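Local structure of catechol 1,2-dioxygenase (Pseudomonas putida, 2AZQ) at residues K244-D249 and G257-L262. The protein probably catalyses the intradiol opening of catechol by O2 to cis,cis-muconate, using ferric iron, in aromatic breakdown. Residues are numbered along the deposited sequence; the frame is centred on the assembly and turned at random.
Sequences KYLWDD and GLIGEL
Leu246 and Trp247, the two residues that reach Ile259, occupy the central positions of a type I beta turn closed by a 2.7 Å hydrogen bond from Asp248 N to Tyr245 O. Leu246 heads toward the start of strand 259-265, whereas Trp247 gets there through its indole, with CG anti to the carbonyl carbon (chi1 -61°). Leu246 and Ile259 approach tip to tip: Leu246 CD1 lies 3.5 Å from Ile259 CD1, while the other methyl, Leu246 CD2, is 3.7 Å from that same atom. Leu246 CD1 also comes within 4.0 Å of Ile259 CG2, so the leucine fork straddles more than one branch of the isoleucine. Ile259 carries CG1 anti to its carbonyl carbon (chi1 -59°), and the extended second torsion (chi2 -167°) pushes CD1 out toward the loop. There the indole of Trp247 meets it at a slant, with Trp247 CE2 modelled 3.5 Å and Trp247 NE1 3.6 Å from Ile259 CD1; the still shorter approach of Trp247 CZ2 is doubtful.

Within the loop, Leu246 O accepts a hydrogen bond from Thr254 OG1, and the Trp247 side chain also rests on Thr254. Backbone hydrogen bonds join Asn239 with Leu258 and Gly260. The contact thus connects the loop between parallel strands 234-240 and 259-265 to the first residue of the latter. Leu246 lies about 8 Å, side chain to side chain, from the iron ligand His221. With an alanine at Ile259, the Leu246 methyls and the indole would probably lose their shared partner, opening a gap between loop and strand. Carried by apolar side-chain surface, the contact is a small van der Waals fit near the protein surface; the polar bonds shape the turn and loop without crossing it.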
loop_
_atom_site.group_PDB
_atom_site.type_symbol
_atom_site.label_atom_id
_atom_site.label_comp_id
_atom_site.label_asym_id
_atom_site.label_seq_id
_atom_site.Cartn_x
_atom_site.Cartn_y
_atom_site.Cartn_z
ATOM N N LYS A 244 20.378 -16.064 -18.894
ATOM C CA LYS A 244 21.315 -15.494 -17.932
ATOM C C LYS A 244 20.775 -15.574 -16.505
ATOM O O LYS A 244 21.528 -15.873 -15.561
ATOM C CB LYS A 244 21.540 -14.014 -18.237
ATOM C CG LYS A 244 22.908 -13.629 -18.712
ATOM C CD LYS A 244 23.021 -12.105 -18.736
ATOM C CE LYS A 244 24.366 -11.632 -19.291
ATOM N NZ LYS A 244 24.489 -10.137 -19.248
ATOM N N TYR A 245 19.476 -15.286 -16.349
ATOM C CA TYR A 245 18.856 -15.278 -15.023
ATOM C C TYR A 245 18.145 -16.534 -14.495
ATOM O O TYR A 245 17.559 -16.494 -13.402
ATOM C CB TYR A 245 17.912 -14.096 -14.921
ATOM C CG TYR A 245 18.621 -12.798 -15.101
ATOM C CD1 TYR A 245 18.767 -12.222 -16.369
ATOM C CD2 TYR A 245 19.194 -12.154 -14.009
ATOM C CE1 TYR A 245 19.466 -11.031 -16.541
ATOM C CE2 TYR A 245 19.898 -10.959 -14.169
ATOM C CZ TYR A 245 20.025 -10.408 -15.433
ATOM O OH TYR A 245 20.692 -9.224 -15.566
ATOM N N LEU A 246 18.220 -17.628 -15.269
ATOM C CA LEU A 246 17.612 -18.903 -14.924
ATOM C C LEU A 246 17.630 -19.125 -13.417
ATOM O O LEU A 246 16.610 -19.417 -12.811
ATOM C CB LEU A 246 18.374 -20.042 -15.582
ATOM C CG LEU A 246 17.537 -21.037 -16.387
ATOM C CD1 LEU A 246 18.297 -22.363 -16.494
ATOM C CD2 LEU A 246 16.172 -21.247 -15.719
ATOM N N TRP A 247 18.801 -18.988 -12.812
ATOM C CA TRP A 247 18.936 -19.183 -11.377
ATOM C C TRP A 247 19.363 -17.917 -10.647
ATOM O O TRP A 247 20.243 -17.980 -9.798
ATOM C CB TRP A 247 19.944 -20.298 -11.086
ATOM C CG TRP A 247 19.551 -21.637 -11.667
ATOM C CD1 TRP A 247 19.973 -22.177 -12.852
ATOM C CD2 TRP A 247 18.587 -22.560 -11.123
ATOM N NE1 TRP A 247 19.328 -23.377 -13.076
ATOM C CE2 TRP A 247 18.474 -23.634 -12.037
ATOM C CE3 TRP A 247 17.807 -22.577 -9.956
ATOM C CZ2 TRP A 247 17.613 -24.720 -11.821
ATOM C CZ3 TRP A 247 16.951 -23.655 -9.742
ATOM C CH2 TRP A 247 16.861 -24.713 -10.673
ATOM N N ASP A 248 18.746 -16.781 -10.989
ATOM C CA ASP A 248 19.036 -15.493 -10.374
ATOM C C ASP A 248 17.814 -14.581 -10.545
ATOM O O ASP A 248 17.904 -13.345 -10.590
ATOM C CB ASP A 248 20.301 -14.894 -11.010
ATOM C CG ASP A 248 20.647 -13.520 -10.455
ATOM O OD1 ASP A 248 20.464 -13.282 -9.236
ATOM O OD2 ASP A 248 21.124 -12.676 -11.237
ATOM N N ASP A 249 16.658 -15.230 -10.624
ATOM C CA ASP A 249 15.351 -14.590 -10.791
ATOM C C ASP A 249 15.039 -13.689 -9.594
ATOM O O ASP A 249 15.149 -14.119 -8.464
ATOM C CB ASP A 249 14.306 -15.702 -10.932
ATOM C CG ASP A 249 12.927 -15.175 -11.175
ATOM O OD1 ASP A 249 12.826 -14.046 -11.695
ATOM O OD2 ASP A 249 11.945 -15.895 -10.887
ATOM N N GLY A 257 13.173 -29.083 -12.097
ATOM C CA GLY A 257 12.076 -29.792 -12.711
ATOM C C GLY A 257 11.152 -28.838 -13.415
ATOM O O GLY A 257 10.134 -29.253 -13.966
ATOM N N LEU A 258 11.508 -27.556 -13.393
ATOM C CA LEU A 258 10.698 -26.528 -14.026
ATOM C C LEU A 258 11.429 -25.848 -15.173
ATOM O O LEU A 258 10.974 -24.837 -15.727
ATOM C CB LEU A 258 10.228 -25.492 -12.985
ATOM C CG LEU A 258 9.047 -25.976 -12.137
ATOM C CD1 LEU A 258 8.467 -24.828 -11.277
ATOM C CD2 LEU A 258 7.987 -26.530 -13.079
ATOM N N ILE A 259 12.564 -26.419 -15.538
ATOM C CA ILE A 259 13.348 -25.858 -16.626
ATOM C C ILE A 259 13.078 -26.545 -17.958
ATOM O O ILE A 259 13.191 -27.750 -18.079
ATOM C CB ILE A 259 14.854 -25.894 -16.286
ATOM C CG1 ILE A 259 15.071 -25.097 -15.007
ATOM C CG2 ILE A 259 15.684 -25.299 -17.417
ATOM C CD1 ILE A 259 16.497 -24.784 -14.724
ATOM N N GLY A 260 12.681 -25.755 -18.944
ATOM C CA GLY A 260 12.399 -26.294 -20.250
ATOM C C GLY A 260 13.689 -26.360 -21.029
ATOM O O GLY A 260 14.540 -25.478 -20.936
ATOM N N GLU A 261 13.851 -27.433 -21.783
ATOM C CA GLU A 261 15.044 -27.608 -22.591
ATOM C C GLU A 261 14.610 -27.245 -24.007
ATOM O O GLU A 261 13.813 -27.942 -24.644
ATOM C CB GLU A 261 15.526 -29.056 -22.510
ATOM C CG GLU A 261 16.925 -29.256 -23.031
ATOM C CD GLU A 261 17.927 -28.332 -22.334
ATOM O OE1 GLU A 261 18.003 -28.389 -21.070
ATOM O OE2 GLU A 261 18.628 -27.561 -23.058
ATOM N N LEU A 262 15.117 -26.124 -24.484
ATOM C CA LEU A 262 14.746 -25.657 -25.787
ATOM C C LEU A 262 15.694 -26.208 -26.851
ATOM O O LEU A 262 16.903 -26.287 -26.636
ATOM C CB LEU A 262 14.752 -24.136 -25.770
ATOM C CG LEU A 262 14.372 -23.515 -27.105
ATOM C CD1 LEU A 262 12.920 -23.885 -27.440
ATOM C CD2 LEU A 262 14.550 -22.011 -27.025
#